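Local coordinates for putative phosphinothricin n-acetyltransferase (Acinetobacter baylyi, PDB 2JLM), which belongs to the GNAT acetyltransferases and probably moves the acetyl group of acetyl-CoA onto the amino group of L-methionine sulfoximine and L-methionine sulfone, at residues Pro62-Val67 against Ile116-Glu121; Val70-Gly75 against Lys100-Leu105; Val96-Asp101 against Gly106-Leu111. One frame throughout, in Å; residues are numbered along the deposited sequence.

Contact 1 of 3, residues Pro62-Val67 against Ile116-Glu121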
ATOM      1  N   PRO D  62       3.351  11.392  -1.969  1.00 24.97           N
ATOM      2  CA  PRO D  62       2.965  11.923  -0.657  1.00 25.08           C
ATOM      3  C   PRO D  62       2.503  13.374  -0.743  1.00 30.73           C
ATOM      4  O   PRO D  62       2.949  14.122  -1.615  1.00 33.39           O
ATOM      5  CB  PRO D  62       4.261  11.825   0.154  1.00 16.52           C
ATOM      6  CG  PRO D  62       5.355  11.856  -0.871  1.00 38.00           C
ATOM      7  CD  PRO D  62       4.809  11.240  -2.120  1.00 30.74           C
ATOM      8  N   ILE D  63       1.590  13.759   0.138  1.00 36.93           N
ATOM      9  CA  ILE D  63       1.286  15.168   0.352  1.00 32.00           C
ATOM     10  C   ILE D  63       1.401  15.420   1.850  1.00 44.18           C
ATOM     11  O   ILE D  63       0.539  15.003   2.623  1.00 42.15           O
ATOM     12  CB  ILE D  63      -0.121  15.554  -0.148  1.00 42.77           C
ATOM     13  CG1 ILE D  63      -0.426  14.901  -1.501  1.00 24.87           C
ATOM     14  CG2 ILE D  63      -0.260  17.068  -0.268  1.00 22.33           C
ATOM     15  CD1 ILE D  63      -1.813  15.262  -2.027  1.00 28.21           C
ATOM     16  N   ILE D  64       2.483  16.075   2.257  1.00 28.26           N
ATOM     17  CA  ILE D  64       2.764  16.296   3.670  1.00 24.89           C
ATOM     18  C   ILE D  64       2.406  17.722   4.077  1.00 36.01           C
ATOM     19  O   ILE D  64       2.920  18.689   3.517  1.00 30.02           O
ATOM     20  CB  ILE D  64       4.240  16.013   4.001  1.00 24.49           C
ATOM     21  CG1 ILE D  64       4.616  14.583   3.602  1.00 23.67           C
ATOM     22  CG2 ILE D  64       4.504  16.206   5.477  1.00 26.28           C
ATOM     23  CD1 ILE D  64       6.100  14.232   3.869  1.00 21.92           C
ATOM     24  N   GLY D  65       1.510  17.850   5.047  1.00 38.53           N
ATOM     25  CA  GLY D  65       1.029  19.158   5.455  1.00 26.80           C
ATOM     26  C   GLY D  65       1.504  19.563   6.836  1.00 25.02           C
ATOM     27  O   GLY D  65       1.956  18.731   7.625  1.00 26.23           O
ATOM     28  N   ALA D  66       1.417  20.856   7.123  1.00 19.30           N
ATOM     29  CA  ALA D  66       1.742  21.369   8.449  1.00 28.49           C
ATOM     30  C   ALA D  66       0.516  22.098   8.977  1.00 51.27           C
ATOM     31  O   ALA D  66      -0.058  22.945   8.284  1.00 30.55           O
ATOM     32  CB  ALA D  66       2.948  22.298   8.394  1.00 19.51           C
ATOM     33  N   VAL D  67       0.100  21.753  10.191  1.00 33.58           N
ATOM     34  CA  VAL D  67      -1.144  22.289  10.732  1.00 30.68           C
ATOM     35  C   VAL D  67      -0.922  22.938  12.088  1.00 30.10           C
ATOM     36  O   VAL D  67      -0.169  22.423  12.911  1.00 37.42           O
ATOM     37  CB  VAL D  67      -2.209  21.195  10.817  1.00 42.93           C
ATOM     38  CG1 VAL D  67      -3.400  21.677  11.591  1.00 34.02           C
ATOM     39  CG2 VAL D  67      -2.623  20.778   9.407  1.00 39.50           C
ATOM     40  N   ILE D 116      11.993  14.915   2.593  1.00 21.27           N
ATOM     41  CA  ILE D 116      13.238  14.231   2.263  1.00 23.52           C
ATOM     42  C   ILE D 116      13.331  12.891   2.989  1.00 35.09           C
ATOM     43  O   ILE D 116      13.771  11.880   2.415  1.00 26.71           O
ATOM     44  CB  ILE D 116      14.441  15.117   2.587  1.00 19.36           C
ATOM     45  CG1 ILE D 116      14.440  16.339   1.665  1.00 18.07           C
ATOM     46  CG2 ILE D 116      15.755  14.344   2.459  1.00 12.72           C
ATOM     47  CD1 ILE D 116      15.526  17.360   2.004  1.00 16.20           C
ATOM     48  N   LYS D 117      12.908  12.886   4.251  1.00 30.09           N
ATOM     49  CA  LYS D 117      12.818  11.645   5.015  1.00 23.82           C
ATOM     50  C   LYS D 117      11.917  10.663   4.279  1.00 21.22           C
ATOM     51  O   LYS D 117      12.255   9.495   4.139  1.00 32.39           O
ATOM     52  CB  LYS D 117      12.293  11.909   6.432  1.00 37.36           C
ATOM     53  CG  LYS D 117      13.375  12.375   7.415  1.00 30.60           C
ATOM     54  CD  LYS D 117      12.796  12.703   8.793  1.00 53.41           C
ATOM     55  N   ARG D 118      10.784  11.154   3.778  1.00 14.99           N
ATOM     56  CA  ARG D 118       9.859  10.316   3.027  1.00 20.38           C
ATOM     57  C   ARG D 118      10.485   9.766   1.735  1.00 43.47           C
ATOM     58  O   ARG D 118      10.215   8.627   1.350  1.00 23.14           O
ATOM     59  CB  ARG D 118       8.574  11.088   2.705  1.00 17.64           C
ATOM     60  CG  ARG D 118       7.406  10.199   2.273  1.00 33.64           C
ATOM     61  CD  ARG D 118       6.909   9.334   3.433  1.00 23.44           C
ATOM     62  NE  ARG D 118       6.469  10.176   4.543  1.00 24.29           N
ATOM     63  CZ  ARG D 118       5.236  10.659   4.667  1.00 43.68           C
ATOM     64  NH1 ARG D 118       4.920  11.431   5.699  1.00 43.51           N
ATOM     65  NH2 ARG D 118       4.311  10.364   3.763  1.00 23.48           N
ATOM     66  N   ALA D 119      11.305  10.582   1.070  1.00 28.96           N
ATOM     67  CA  ALA D 119      11.977  10.172  -0.165  1.00 35.16           C
ATOM     68  C   ALA D 119      12.902   8.993   0.099  1.00 28.51           C
ATOM     69  O   ALA D 119      12.920   8.022  -0.661  1.00 33.11           O
ATOM     70  CB  ALA D 119      12.776  11.349  -0.788  1.00 13.33           C
ATOM     71  N   VAL D 120      13.677   9.089   1.175  1.00 32.83           N
ATOM     72  CA  VAL D 120      14.596   8.025   1.558  1.00 29.57           C
ATOM     73  C   VAL D 120      13.848   6.710   1.766  1.00 46.25           C
ATOM     74  O   VAL D 120      14.324   5.644   1.365  1.00 41.65           O
ATOM     75  CB  VAL D 120      15.360   8.391   2.831  1.00 39.71           C
ATOM     76  CG1 VAL D 120      16.247   7.238   3.280  1.00 29.32           C
ATOM     77  CG2 VAL D 120      16.182   9.637   2.588  1.00 36.98           C
ATOM     78  N   GLU D 121      12.665   6.791   2.368  1.00 38.73           N
ATOM     79  CA  GLU D 121      11.835   5.604   2.567  1.00 44.62           C
ATOM     80  C   GLU D 121      11.245   5.109   1.260  1.00 40.19           C
ATOM     81  O   GLU D 121      10.939   3.930   1.122  1.00 51.48           O
ATOM     82  CB  GLU D 121      10.699   5.884   3.555  1.00 35.15           C
ATOM     83  CG  GLU D 121      11.172   6.236   4.958  1.00 61.95           C
ATOM     84  CD  GLU D 121      10.079   6.884   5.798  1.00100.65           C
ATOM     85  OE1 GLU D 121       8.883   6.608   5.548  1.00 60.47           O
ATOM     86  OE2 GLU D 121      10.422   7.669   6.711  1.00 83.98           O
TER
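Arg118 lays one face of its guanidinium over the tip of Ile64, with Pro62 beside it. The contact belongs to the GNAT fold: helix 107-121 packs on one face of the central sheet, and here its C-terminal part reaches the beginning of strand 63-68. Helix and strand stay apart as backbones, the nearest CA atoms, of Pro62 and Arg118, being 8.0 Å from each other, and the long arginine side chain spans the gap. Its CG stands anti to the backbone N (chi1 -164°), then the chain bends at chi2 and again at chi3, which brings the planar end down along the two apolar residues. Ile64 CD1 lies 3.5 Å above the guanidinium plane, displaced toward its rim, and NH1 is the nearest atom of the group. With CG1 beside the backbone N and chi2 extended (178°), Ile64 carries CD1 out over NH1 and CZ of Arg118. The reach of this arm lets a buried strand residue cover the guanidinium face while the side chain also packs on Glu114 and Leu115. Ile63, pointing away from Arg118, packs against helix 46-58 on the other face of the sheet. The proline ring lies alongside the start of the arginine chain, the two running in opposing senses: Pro62 CG is 4.1 Å from Arg118 CG. The positive charge is answered by a salt bridge from NH1 to Glu14 on strand 7-14, which probably fixes the turn of the guanidinium. The other amino nitrogen approaches the proline obliquely, Arg118 NH2 lying 3.9 Å from Pro62 CB.

Contact 2 of 3, residues Val70-Gly75 against Lys100-Leu105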
ATOM      1  N   VAL D  70      -4.798  25.012  15.976  1.00 50.07           N
ATOM      2  CA  VAL D  70      -6.210  25.194  15.642  1.00 47.02           C
ATOM      3  C   VAL D  70      -6.721  24.360  14.447  1.00 65.56           C
ATOM      4  O   VAL D  70      -7.930  24.237  14.240  1.00 72.80           O
ATOM      5  CB  VAL D  70      -6.497  26.691  15.402  1.00 37.51           C
ATOM      6  CG1 VAL D  70      -7.883  26.902  14.817  1.00 64.69           C
ATOM      7  CG2 VAL D  70      -6.326  27.467  16.705  1.00 71.54           C
ATOM      8  N   GLY D  71      -5.813  23.790  13.661  1.00 58.61           N
ATOM      9  CA  GLY D  71      -6.216  22.931  12.558  1.00 57.21           C
ATOM     10  C   GLY D  71      -6.081  23.546  11.171  1.00 39.05           C
ATOM     11  O   GLY D  71      -6.397  22.912  10.163  1.00 48.78           O
ATOM     12  N   GLN D  72      -5.611  24.786  11.119  1.00 38.22           N
ATOM     13  CA  GLN D  72      -5.387  25.473   9.853  1.00 43.97           C
ATOM     14  C   GLN D  72      -4.168  24.913   9.100  1.00 39.34           C
ATOM     15  O   GLN D  72      -3.086  24.737   9.677  1.00 37.62           O
ATOM     16  CB  GLN D  72      -5.210  26.972  10.106  1.00 52.76           C
ATOM     17  CG  GLN D  72      -5.208  27.822   8.848  1.00 62.56           C
ATOM     18  CD  GLN D  72      -5.024  29.299   9.144  1.00 91.25           C
ATOM     19  OE1 GLN D  72      -4.874  30.114   8.230  1.00 78.02           O
ATOM     20  NE2 GLN D  72      -5.036  29.652  10.428  1.00 77.58           N
ATOM     21  N   LEU D  73      -4.343  24.639   7.809  1.00 40.70           N
ATOM     22  CA  LEU D  73      -3.239  24.179   6.973  1.00 33.48           C
ATOM     23  C   LEU D  73      -2.232  25.306   6.758  1.00 35.32           C
ATOM     24  O   LEU D  73      -2.526  26.285   6.072  1.00 31.69           O
ATOM     25  CB  LEU D  73      -3.753  23.650   5.632  1.00 23.44           C
ATOM     26  CG  LEU D  73      -2.723  22.924   4.759  1.00 39.62           C
ATOM     27  CD1 LEU D  73      -2.260  21.615   5.398  1.00 26.00           C
ATOM     28  CD2 LEU D  73      -3.298  22.672   3.387  1.00 28.89           C
ATOM     29  N   LEU D  74      -1.054  25.166   7.364  1.00 26.11           N
ATOM     30  CA  LEU D  74      -0.008  26.189   7.285  1.00 37.34           C
ATOM     31  C   LEU D  74       0.751  26.126   5.966  1.00 45.46           C
ATOM     32  O   LEU D  74       1.368  27.102   5.546  1.00 31.42           O
ATOM     33  CB  LEU D  74       0.981  26.052   8.445  1.00 26.92           C
ATOM     34  CG  LEU D  74       0.381  26.234   9.839  1.00 41.61           C
ATOM     35  CD1 LEU D  74       1.475  26.540  10.849  1.00 23.82           C
ATOM     36  CD2 LEU D  74      -0.656  27.350   9.832  1.00 41.68           C
ATOM     37  N   GLY D  75       0.697  24.974   5.313  1.00 40.44           N
ATOM     38  CA  GLY D  75       1.437  24.769   4.088  1.00 33.48           C
ATOM     39  C   GLY D  75       1.632  23.290   3.878  1.00 26.22           C
ATOM     40  O   GLY D  75       1.360  22.492   4.779  1.00 25.69           O
ATOM     41  N   LYS D 100       0.214  32.282   2.914  1.00 35.56           N
ATOM     42  CA  LYS D 100       0.657  33.681   2.834  1.00 43.12           C
ATOM     43  C   LYS D 100       0.909  34.347   4.193  1.00 52.22           C
ATOM     44  O   LYS D 100       1.784  35.204   4.318  1.00 49.11           O
ATOM     45  CB  LYS D 100      -0.330  34.509   2.003  1.00 44.45           C
ATOM     46  CG  LYS D 100      -1.778  34.397   2.463  1.00 65.96           C
ATOM     47  CD  LYS D 100      -2.746  34.958   1.427  1.00 58.92           C
ATOM     48  N   ASP D 101       0.159  33.943   5.211  1.00 38.43           N
ATOM     49  CA  ASP D 101       0.318  34.524   6.540  1.00 45.78           C
ATOM     50  C   ASP D 101       1.451  33.890   7.333  1.00 51.75           C
ATOM     51  O   ASP D 101       1.888  34.438   8.344  1.00 53.47           O
ATOM     52  CB  ASP D 101      -0.988  34.426   7.336  1.00 49.93           C
ATOM     53  CG  ASP D 101      -2.118  35.218   6.702  1.00 47.65           C
ATOM     54  OD1 ASP D 101      -1.839  36.299   6.140  1.00 36.73           O
ATOM     55  OD2 ASP D 101      -3.281  34.761   6.762  1.00 47.35           O
ATOM     56  N   TYR D 102       1.936  32.738   6.887  1.00 36.64           N
ATOM     57  CA  TYR D 102       2.922  32.017   7.692  1.00 32.18           C
ATOM     58  C   TYR D 102       4.294  31.902   7.054  1.00 38.73           C
ATOM     59  O   TYR D 102       5.083  31.028   7.417  1.00 33.39           O
ATOM     60  CB  TYR D 102       2.384  30.644   8.096  1.00 39.92           C
ATOM     61  CG  TYR D 102       1.125  30.742   8.928  1.00 33.66           C
ATOM     62  CD1 TYR D 102      -0.123  30.812   8.323  1.00 45.69           C
ATOM     63  CD2 TYR D 102       1.187  30.791  10.313  1.00 35.89           C
ATOM     64  CE1 TYR D 102      -1.271  30.911   9.069  1.00 53.52           C
ATOM     65  CE2 TYR D 102       0.042  30.889  11.070  1.00 36.73           C
ATOM     66  CZ  TYR D 102      -1.186  30.950  10.442  1.00 67.97           C
ATOM     67  OH  TYR D 102      -2.335  31.048  11.190  1.00 54.95           O
ATOM     68  N   ARG D 103       4.583  32.789   6.107  1.00 39.08           N
ATOM     69  CA  ARG D 103       5.891  32.779   5.466  1.00 50.82           C
ATOM     70  C   ARG D 103       6.926  33.409   6.380  1.00 40.49           C
ATOM     71  O   ARG D 103       6.589  34.221   7.239  1.00 65.71           O
ATOM     72  CB  ARG D 103       5.837  33.502   4.126  1.00 31.17           C
ATOM     73  CG  ARG D 103       4.632  33.106   3.301  1.00 32.39           C
ATOM     74  CD  ARG D 103       5.005  32.922   1.847  1.00 52.79           C
ATOM     75  NE  ARG D 103       3.866  32.449   1.077  1.00 40.74           N
ATOM     76  CZ  ARG D 103       3.099  33.230   0.327  1.00 42.59           C
ATOM     77  NH1 ARG D 103       2.076  32.714  -0.339  1.00 45.42           N
ATOM     78  NH2 ARG D 103       3.359  34.525   0.237  1.00 46.12           N
ATOM     79  N   GLY D 104       8.184  33.016   6.211  1.00 49.05           N
ATOM     80  CA  GLY D 104       9.259  33.581   7.010  1.00 47.07           C
ATOM     81  C   GLY D 104       9.490  32.891   8.341  1.00 47.89           C
ATOM     82  O   GLY D 104      10.365  33.289   9.105  1.00 39.53           O
ATOM     83  N   LEU D 105       8.724  31.838   8.611  1.00 46.99           N
ATOM     84  CA  LEU D 105       8.770  31.166   9.911  1.00 37.34           C
ATOM     85  C   LEU D 105       9.576  29.867   9.937  1.00 46.78           C
ATOM     86  O   LEU D 105       9.701  29.242  10.990  1.00 41.10           O
ATOM     87  CB  LEU D 105       7.347  30.875  10.394  1.00 16.71           C
ATOM     88  CG  LEU D 105       6.430  32.095  10.495  1.00 61.48           C
ATOM     89  CD1 LEU D 105       5.017  31.674  10.895  1.00 27.24           C
ATOM     90  CD2 LEU D 105       7.012  33.113  11.476  1.00 41.76           C
TER
HETATM   91  O   HOH W   1      -4.915  32.986   8.242  1.00 45.18           O
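The Tyr102 ring takes Leu74 on one face and the amide of Gln72 at its edge. The methyl CD2 of Leu74 stands almost on the ring normal, 3.6 Å from the centroid and 6° off the perpendicular, a well-centred CH-pi contact. At the rim, near the ring plane, Gln72 OE1 is 3.8 Å from Tyr102 CE1, and the amide plane is turned almost upright to the ring, 86° away from it. Gln72 reaches that far because its chain is extended throughout, with CG anti to the backbone N (chi1 -170°); this carries NE2 to 3.1 Å from Tyr102 OH. A water ties the same amide to the loop, donating to Gln72 OE1 at 2.9 Å and to Asp101 OD2 at 2.8 Å. The ring also meets His99 at a steep angle and rests on Leu107, the first residue of helix 107-121. Tyr102 then opens a type II turn to Leu105, whose third position is Gly104 with a positive phi that suits glycine. Residues 103-108 follow the R-x-x-G-x-G/A pattern of the GNAT acetyl-CoA loop, with serine in the last place, consistent with a role in holding the pyrophosphate. In that loop Arg103 is itself bound by a salt bridge to Asp30. The chemistry is divided: a leucine methyl gives dispersion to the aromatic face, whereas the glutamine amide lies at the rim and is joined through water to Asp101, so one tyrosine can join the buried start of strand 73-81 to a solvated loop.

Contact 3 of 3, residues Val96-Asp101 against Gly106-Leu111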
ATOM      1  N   VAL D  96       6.926  22.844  -2.533  1.00 32.04           N
ATOM      2  CA  VAL D  96       6.513  23.196  -1.190  1.00 33.02           C
ATOM      3  C   VAL D  96       5.893  24.589  -1.216  1.00 26.78           C
ATOM      4  O   VAL D  96       6.482  25.531  -1.745  1.00 38.65           O
ATOM      5  CB  VAL D  96       7.693  23.106  -0.203  1.00 24.32           C
ATOM      6  CG1 VAL D  96       8.902  23.862  -0.733  1.00 37.14           C
ATOM      7  CG2 VAL D  96       7.283  23.616   1.187  1.00 27.52           C
ATOM      8  N   TYR D  97       4.682  24.707  -0.686  1.00 42.42           N
ATOM      9  CA  TYR D  97       3.981  25.988  -0.655  1.00 40.29           C
ATOM     10  C   TYR D  97       3.603  26.357   0.764  1.00 36.91           C
ATOM     11  O   TYR D  97       3.043  25.545   1.496  1.00 42.11           O
ATOM     12  CB  TYR D  97       2.726  25.933  -1.519  1.00 29.06           C
ATOM     13  CG  TYR D  97       2.999  25.559  -2.952  1.00 45.71           C
ATOM     14  CD1 TYR D  97       2.929  24.237  -3.360  1.00 42.11           C
ATOM     15  CD2 TYR D  97       3.328  26.528  -3.903  1.00 21.78           C
ATOM     16  CE1 TYR D  97       3.177  23.876  -4.669  1.00 31.92           C
ATOM     17  CE2 TYR D  97       3.582  26.170  -5.226  1.00 38.40           C
ATOM     18  CZ  TYR D  97       3.504  24.837  -5.598  1.00 25.98           C
ATOM     19  OH  TYR D  97       3.742  24.449  -6.899  1.00 49.90           O
ATOM     20  N   ILE D  98       3.920  27.583   1.154  1.00 28.11           N
ATOM     21  CA  ILE D  98       3.586  28.050   2.487  1.00 31.21           C
ATOM     22  C   ILE D  98       2.484  29.072   2.405  1.00 33.01           C
ATOM     23  O   ILE D  98       2.497  29.934   1.523  1.00 33.52           O
ATOM     24  CB  ILE D  98       4.786  28.677   3.206  1.00 33.80           C
ATOM     25  CG1 ILE D  98       5.909  27.651   3.328  1.00 26.05           C
ATOM     26  CG2 ILE D  98       4.370  29.137   4.593  1.00 36.48           C
ATOM     27  CD1 ILE D  98       5.397  26.250   3.677  1.00 15.46           C
ATOM     28  N   HIS D  99       1.526  28.968   3.324  1.00 34.26           N
ATOM     29  CA  HIS D  99       0.400  29.894   3.371  1.00 25.32           C
ATOM     30  C   HIS D  99       0.913  31.326   3.531  1.00 19.76           C
ATOM     31  O   HIS D  99       1.917  31.550   4.204  1.00 26.68           O
ATOM     32  CB  HIS D  99      -0.532  29.530   4.516  1.00 39.05           C
ATOM     33  CG  HIS D  99      -1.691  30.460   4.658  1.00 59.30           C
ATOM     34  ND1 HIS D  99      -1.563  31.740   5.153  1.00 48.55           N
ATOM     35  CD2 HIS D  99      -3.004  30.296   4.366  1.00 23.18           C
ATOM     36  CE1 HIS D  99      -2.746  32.329   5.157  1.00 43.15           C
ATOM     37  NE2 HIS D  99      -3.637  31.471   4.686  1.00 49.93           N
ATOM     38  N   LYS D 100       0.214  32.282   2.914  1.00 35.56           N
ATOM     39  CA  LYS D 100       0.657  33.681   2.834  1.00 43.12           C
ATOM     40  C   LYS D 100       0.909  34.347   4.193  1.00 52.22           C
ATOM     41  O   LYS D 100       1.784  35.204   4.318  1.00 49.11           O
ATOM     42  CB  LYS D 100      -0.330  34.509   2.003  1.00 44.45           C
ATOM     43  CG  LYS D 100      -1.778  34.397   2.463  1.00 65.96           C
ATOM     44  CD  LYS D 100      -2.746  34.958   1.427  1.00 58.92           C
ATOM     45  N   ASP D 101       0.159  33.943   5.211  1.00 38.43           N
ATOM     46  CA  ASP D 101       0.318  34.524   6.540  1.00 45.78           C
ATOM     47  C   ASP D 101       1.451  33.890   7.333  1.00 51.75           C
ATOM     48  O   ASP D 101       1.888  34.438   8.344  1.00 53.47           O
ATOM     49  CB  ASP D 101      -0.988  34.426   7.336  1.00 49.93           C
ATOM     50  CG  ASP D 101      -2.118  35.218   6.702  1.00 47.65           C
ATOM     51  OD1 ASP D 101      -1.839  36.299   6.140  1.00 36.73           O
ATOM     52  OD2 ASP D 101      -3.281  34.761   6.762  1.00 47.35           O
ATOM     53  N   GLY D 106      10.100  29.445   8.789  1.00 32.90           N
ATOM     54  CA  GLY D 106      10.879  28.216   8.722  1.00 28.97           C
ATOM     55  C   GLY D 106      10.016  26.990   8.469  1.00 26.08           C
ATOM     56  O   GLY D 106      10.439  25.842   8.654  1.00 31.76           O
ATOM     57  N   LEU D 107       8.787  27.230   8.044  1.00 19.50           N
ATOM     58  CA  LEU D 107       7.900  26.138   7.689  1.00 20.24           C
ATOM     59  C   LEU D 107       8.419  25.330   6.479  1.00 33.47           C
ATOM     60  O   LEU D 107       8.337  24.100   6.466  1.00 31.58           O
ATOM     61  CB  LEU D 107       6.483  26.667   7.446  1.00 15.55           C
ATOM     62  CG  LEU D 107       5.719  26.870   8.759  1.00 40.32           C
ATOM     63  CD1 LEU D 107       4.299  27.372   8.522  1.00 31.63           C
ATOM     64  CD2 LEU D 107       5.699  25.574   9.539  1.00 35.87           C
ATOM     65  N   SER D 108       8.964  26.026   5.481  1.00 22.70           N
ATOM     66  CA  SER D 108       9.458  25.396   4.258  1.00 23.24           C
ATOM     67  C   SER D 108      10.496  24.368   4.587  1.00 24.42           C
ATOM     68  O   SER D 108      10.543  23.300   3.989  1.00 27.14           O
ATOM     69  CB  SER D 108      10.104  26.434   3.328  1.00 22.72           C
ATOM     70  OG  SER D 108       9.107  27.120   2.600  1.00 35.83           O
ATOM     71  N   LYS D 109      11.348  24.713   5.538  1.00 15.85           N
ATOM     72  CA  LYS D 109      12.468  23.870   5.876  1.00 24.96           C
ATOM     73  C   LYS D 109      11.974  22.613   6.592  1.00 34.04           C
ATOM     74  O   LYS D 109      12.414  21.509   6.282  1.00 24.49           O
ATOM     75  CB  LYS D 109      13.486  24.664   6.711  1.00 12.81           C
ATOM     76  CG  LYS D 109      14.795  23.925   6.979  1.00 30.81           C
ATOM     77  CD  LYS D 109      15.670  24.681   7.972  1.00 37.78           C
ATOM     78  N   HIS D 110      11.046  22.783   7.536  1.00 30.91           N
ATOM     79  CA  HIS D 110      10.435  21.652   8.239  1.00 25.62           C
ATOM     80  C   HIS D 110       9.761  20.683   7.271  1.00 17.82           C
ATOM     81  O   HIS D 110       9.977  19.478   7.334  1.00 23.95           O
ATOM     82  CB  HIS D 110       9.370  22.138   9.233  1.00 24.28           C
ATOM     83  CG  HIS D 110       9.923  22.917  10.379  1.00 31.83           C
ATOM     84  ND1 HIS D 110      10.905  22.419  11.206  1.00 37.82           N
ATOM     85  CD2 HIS D 110       9.624  24.151  10.847  1.00 23.88           C
ATOM     86  CE1 HIS D 110      11.193  23.317  12.129  1.00 30.54           C
ATOM     87  NE2 HIS D 110      10.428  24.376  11.935  1.00 36.66           N
ATOM     88  N   LEU D 111       8.915  21.218   6.398  1.00 13.93           N
ATOM     89  CA  LEU D 111       8.227  20.390   5.422  1.00 33.27           C
ATOM     90  C   LEU D 111       9.231  19.703   4.498  1.00 40.99           C
ATOM     91  O   LEU D 111       9.126  18.497   4.243  1.00 37.88           O
ATOM     92  CB  LEU D 111       7.212  21.219   4.636  1.00 24.78           C
ATOM     93  CG  LEU D 111       5.964  21.566   5.460  1.00 19.93           C
ATOM     94  CD1 LEU D 111       5.190  22.743   4.863  1.00 22.28           C
ATOM     95  CD2 LEU D 111       5.035  20.343   5.635  1.00 17.87           C
TER
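Ile98 pushes its CD1 between Leu107 and Leu111, while Val96, two residues earlier on the same face of the strand, covers Ser108. The isoleucine sets CG1 beside the backbone N (chi1 -60°) and then folds back at chi2 (-40°) instead of running extended; this bent shape leads CD1 to 3.9 Å from Leu107 CB and 3.7 Å from Leu111 CD1. Its CG1 meets the hydroxyl of Ser108 closely, at 3.3 Å from OG. Val96 has CG1 in the crowded position between the backbone N and carbonyl carbon (chi1 50°), leaving CG2 anti to the N, from where it touches Ser108 CA at 4.2 Å and Leu111 CB. A small serine suits the place where the helix comes nearest to the strand, the CA atoms of Val96 and Ser108 being 6.6 Å apart. Asp101 N donates to His99 ND1 at 2.8 Å, tying the imidazole to the backbone two residues on. Gly106 occupies the N-cap position, with a positive phi that suits glycine. An acetate about 3 Å from the Val96 side chain probably comes from the crystallisation liquor, though it may mark a pocket. Strand 126-132 completes a beta-alpha-beta unit; strand 91-98, glycine-bearing loop and helix 107-121 correspond to motif A, which binds acetyl-CoA in GNAT enzymes and probably here.

In the fold
Strands 63-68, 73-81 and 91-98 lie side by side in one sheet, and helix 107-121 lies on the sheet they form, entering contact 3 at its N-terminal end and contact 1 near its C-terminal end, centres about 13 Å apart. Contacts 2 and 3 are closest, about 7 Å between centres: Leu74 O accepts from His99 N at 2.9 Å, and Arg103 NE reaches Ile98 O, also at 2.9 Å. Contact 1 is about 17 Å from contact 2 between centres yet joins it by strand pairing, Ala66 N being 2.9 Å from Gly75 O. Leu111 ties contact 1 to contact 3, its CD2 3.4 Å from Ile64 O. The probable cofactor loop thus belongs to contacts 2 and 3.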